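Local coordinates for Serine/threonine-protein kinase-like protein ACR4 (Arabidopsis thaliana, PDB 7A0J) that acts as a plasma-membrane receptor kinase that controls formative cell divisions in root meristems in response to the CLE40 peptide, the part here being its extracellular propeller domain, at residues A[65-70]-A[79-84]. Sequence-based numbering, arbitrary orientation.
Sequences SHQPYC and MGVPQP. With EDO (1,2-ethanediol), chain G.
Y69 swings its ring away from its own amide nitrogen (chi1 -172°), which sets the phenol over G80. The CA of G80 approaches one face 4.1 Å from the Y69 ring centroid, a CH-pi contact. It stands 28° off the ring normal. In V81, CG1 takes the same trans position; CG2, anti to the carbonyl carbon, meets Y69 CD1 at 4.0 Å. Between the backbones, C70 and G80 form a single antiparallel hydrogen-bonded pair. Its two bonds differ: C70 N gives a nearly straight one (172°) to G80 O from above the carbonyl plane, while G80 N reaches C70 O at a short 2.6 Å, only moderately tilted from that plane. G80 has positive phi, a backbone shape that favours glycine. One residue further along, V81 CA points its hydrogen at P68 O, 3.4 Å away, in a CA-H...O contact. On the buried side the rings of P68 and P82 cross at about a right angle, P68 CG against P82 CD at 3.8 Å, and L101 of strand 100-105 packs on both P68 and C70. The thioether of M79, folded back by its bent chain, brings CE against C70 CB. Q67 turns OE1 toward V81 CG1, whereas its NE2 bonds to A89 O. At the ring edge, Y69 OH shares a 2.5 Å hydrogen bond with O2 of a 1,2-ethanediol, probably from the crystallisation liquor. Within the second repeat of the propeller, the loop after strand 68-72 turns back and pairs with that strand, an outermost one of the three-stranded antiparallel sheet with 48-53 and 57-62, beside the C59-C70 disulfide. Polar pairing is thus concentrated at C70 and G80; P68 O, buried without a conventional donor, has the weaker V81 CA-H contact, and the remaining contacts are mostly van der Waals, with CH-pi and CA-H...O contributions.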
ATOM      1  N   SER A  65      18.060   8.952  -2.313  1.00 48.10           N
ATOM      2  CA  SER A  65      18.803   7.890  -1.580  1.00 47.98           C
ATOM      3  C   SER A  65      18.191   6.506  -1.843  1.00 46.87           C
ATOM      4  O   SER A  65      18.905   5.506  -1.636  1.00 48.19           O
ATOM      5  CB  SER A  65      18.852   8.188  -0.107  1.00 46.59           C
ATOM      6  OG  SER A  65      17.568   8.051   0.480  1.00 43.90           O
ATOM      7  N   HIS A  66      16.922   6.448  -2.262  1.00 44.92           N
ATOM      8  CA  HIS A  66      16.162   5.197  -2.539  1.00 44.05           C
ATOM      9  C   HIS A  66      16.075   4.343  -1.265  1.00 42.57           C
ATOM     10  O   HIS A  66      16.090   3.102  -1.380  1.00 42.87           O
ATOM     11  CB  HIS A  66      16.781   4.434  -3.723  1.00 46.51           C
ATOM     12  CG  HIS A  66      16.720   5.177  -5.016  1.00 48.11           C
ATOM     13  ND1 HIS A  66      17.780   5.208  -5.902  1.00 51.53           N
ATOM     14  CD2 HIS A  66      15.738   5.913  -5.577  1.00 47.47           C
ATOM     15  CE1 HIS A  66      17.451   5.929  -6.954  1.00 52.67           C
ATOM     16  NE2 HIS A  66      16.202   6.374  -6.779  1.00 50.35           N
ATOM     17  N   GLN A  67      15.978   4.991  -0.098  1.00 40.99           N
ATOM     18  CA  GLN A  67      15.842   4.322   1.223  1.00 39.95           C
ATOM     19  C   GLN A  67      14.445   4.599   1.772  1.00 37.67           C
ATOM     20  O   GLN A  67      13.867   5.649   1.497  1.00 36.83           O
ATOM     21  CB  GLN A  67      16.925   4.808   2.187  1.00 40.62           C
ATOM     22  CG  GLN A  67      18.333   4.432   1.747  1.00 43.18           C
ATOM     23  CD  GLN A  67      19.376   4.685   2.809  1.00 44.28           C
ATOM     24  OE1 GLN A  67      19.253   5.589   3.633  1.00 43.22           O
ATOM     25  NE2 GLN A  67      20.426   3.880   2.788  1.00 46.26           N
ATOM     26  N   PRO A  68      13.859   3.667   2.557  1.00 37.08           N
ATOM     27  CA  PRO A  68      12.618   3.951   3.273  1.00 35.46           C
ATOM     28  C   PRO A  68      12.839   5.069   4.304  1.00 35.07           C
ATOM     29  O   PRO A  68      13.909   5.131   4.885  1.00 36.14           O
ATOM     30  CB  PRO A  68      12.228   2.626   3.949  1.00 35.76           C
ATOM     31  CG  PRO A  68      13.481   1.769   3.913  1.00 37.77           C
ATOM     32  CD  PRO A  68      14.350   2.303   2.793  1.00 38.53           C
ATOM     33  N   TYR A  69      11.840   5.938   4.472  1.00 33.92           N
ATOM     34  CA  TYR A  69      11.830   7.050   5.458  1.00 33.72           C
ATOM     35  C   TYR A  69      10.415   7.193   6.024  1.00 32.62           C
ATOM     36  O   TYR A  69       9.495   7.543   5.255  1.00 31.86           O
ATOM     37  CB  TYR A  69      12.301   8.356   4.815  1.00 34.23           C
ATOM     38  CG  TYR A  69      12.502   9.490   5.789  1.00 34.40           C
ATOM     39  CD1 TYR A  69      13.705   9.648   6.460  1.00 35.90           C
ATOM     40  CD2 TYR A  69      11.491  10.401   6.051  1.00 33.63           C
ATOM     41  CE1 TYR A  69      13.902  10.684   7.360  1.00 36.22           C
ATOM     42  CE2 TYR A  69      11.672  11.445   6.946  1.00 34.09           C
ATOM     43  CZ  TYR A  69      12.882  11.587   7.603  1.00 35.27           C
ATOM     44  OH  TYR A  69      13.078  12.610   8.484  1.00 36.35           O
ATOM     45  N   CYS A  70      10.256   6.912   7.320  1.00 32.70           N
ATOM     46  CA  CYS A  70       8.958   6.947   8.042  1.00 32.35           C
ATOM     47  C   CYS A  70       8.911   8.164   8.973  1.00 31.95           C
ATOM     48  O   CYS A  70       9.969   8.563   9.495  1.00 32.45           O
ATOM     49  CB  CYS A  70       8.733   5.665   8.833  1.00 33.48           C
ATOM     50  SG  CYS A  70       8.875   4.169   7.822  1.00 35.03           S
ATOM     51  N   MET A  79      11.100   5.581  13.525  1.00 48.95           N
ATOM     52  CA  MET A  79      10.862   6.571  12.440  1.00 46.64           C
ATOM     53  C   MET A  79      12.188   6.889  11.737  1.00 45.39           C
ATOM     54  O   MET A  79      13.236   6.381  12.182  1.00 45.72           O
ATOM     55  CB  MET A  79      10.239   7.851  13.004  1.00 47.51           C
ATOM     56  CG  MET A  79       8.880   7.633  13.652  1.00 48.44           C
ATOM     57  SD  MET A  79       7.614   7.030  12.495  1.00 46.21           S
ATOM     58  CE  MET A  79       7.731   5.258  12.739  1.00 46.56           C
ATOM     59  N   GLY A  80      12.135   7.689  10.668  1.00 44.02           N
ATOM     60  CA  GLY A  80      13.280   7.974   9.784  1.00 43.45           C
ATOM     61  C   GLY A  80      13.659   6.750   8.969  1.00 42.40           C
ATOM     62  O   GLY A  80      12.774   5.907   8.728  1.00 41.35           O
ATOM     63  N   VAL A  81      14.929   6.646   8.567  1.00 42.62           N
ATOM     64  CA  VAL A  81      15.478   5.466   7.834  1.00 42.48           C
ATOM     65  C   VAL A  81      15.626   4.329   8.843  1.00 43.43           C
ATOM     66  O   VAL A  81      16.403   4.443   9.789  1.00 44.42           O
ATOM     67  CB  VAL A  81      16.809   5.792   7.130  1.00 42.86           C
ATOM     68  CG1 VAL A  81      17.391   4.576   6.425  1.00 43.03           C
ATOM     69  CG2 VAL A  81      16.660   6.951   6.155  1.00 42.83           C
ATOM     70  N   PRO A  82      14.891   3.204   8.675  1.00 43.57           N
ATOM     71  CA  PRO A  82      14.827   2.163   9.702  1.00 44.73           C
ATOM     72  C   PRO A  82      16.141   1.383   9.843  1.00 45.69           C
ATOM     73  O   PRO A  82      16.723   1.048   8.833  1.00 45.90           O
ATOM     74  CB  PRO A  82      13.710   1.236   9.200  1.00 44.41           C
ATOM     75  CG  PRO A  82      13.747   1.405   7.697  1.00 43.30           C
ATOM     76  CD  PRO A  82      14.092   2.865   7.487  1.00 42.69           C
ATOM     77  N   GLN A  83      16.560   1.127  11.087  1.00 46.99           N
ATOM     78  CA  GLN A  83      17.725   0.271  11.439  1.00 48.32           C
ATOM     79  C   GLN A  83      17.213  -1.119  11.815  1.00 49.39           C
ATOM     80  O   GLN A  83      16.113  -1.240  12.345  1.00 49.73           O
ATOM     81  CB  GLN A  83      18.515   0.895  12.592  1.00 49.44           C
ATOM     82  CG  GLN A  83      19.268   2.161  12.209  1.00 48.88           C
ATOM     83  CD  GLN A  83      20.372   1.910  11.210  1.00 48.72           C
ATOM     84  OE1 GLN A  83      21.012   0.863  11.212  1.00 49.77           O
ATOM     85  NE2 GLN A  83      20.597   2.873  10.332  1.00 47.93           N
ATOM     86  N   PRO A  84      17.973  -2.213  11.564  1.00 50.48           N
ATOM     87  CA  PRO A  84      19.279  -2.152  10.904  1.00 50.55           C
ATOM     88  C   PRO A  84      19.194  -1.795   9.412  1.00 49.15           C
ATOM     89  O   PRO A  84      18.337  -2.320   8.728  1.00 48.61           O
ATOM     90  CB  PRO A  84      19.851  -3.574  11.050  1.00 52.59           C
ATOM     91  CG  PRO A  84      18.955  -4.259  12.066  1.00 53.87           C
ATOM     92  CD  PRO A  84      17.605  -3.590  11.919  1.00 52.21           C
TER
HETATM   93  C1  EDO G 401      12.302  16.281   8.786  1.00 57.36           C
HETATM   94  O1  EDO G 401      13.319  15.821   7.921  1.00 58.24           O
HETATM   95  C2  EDO G 401      11.020  15.554   8.619  1.00 56.98           C
HETATM   96  O2  EDO G 401      11.111  14.169   8.895  1.00 55.75           O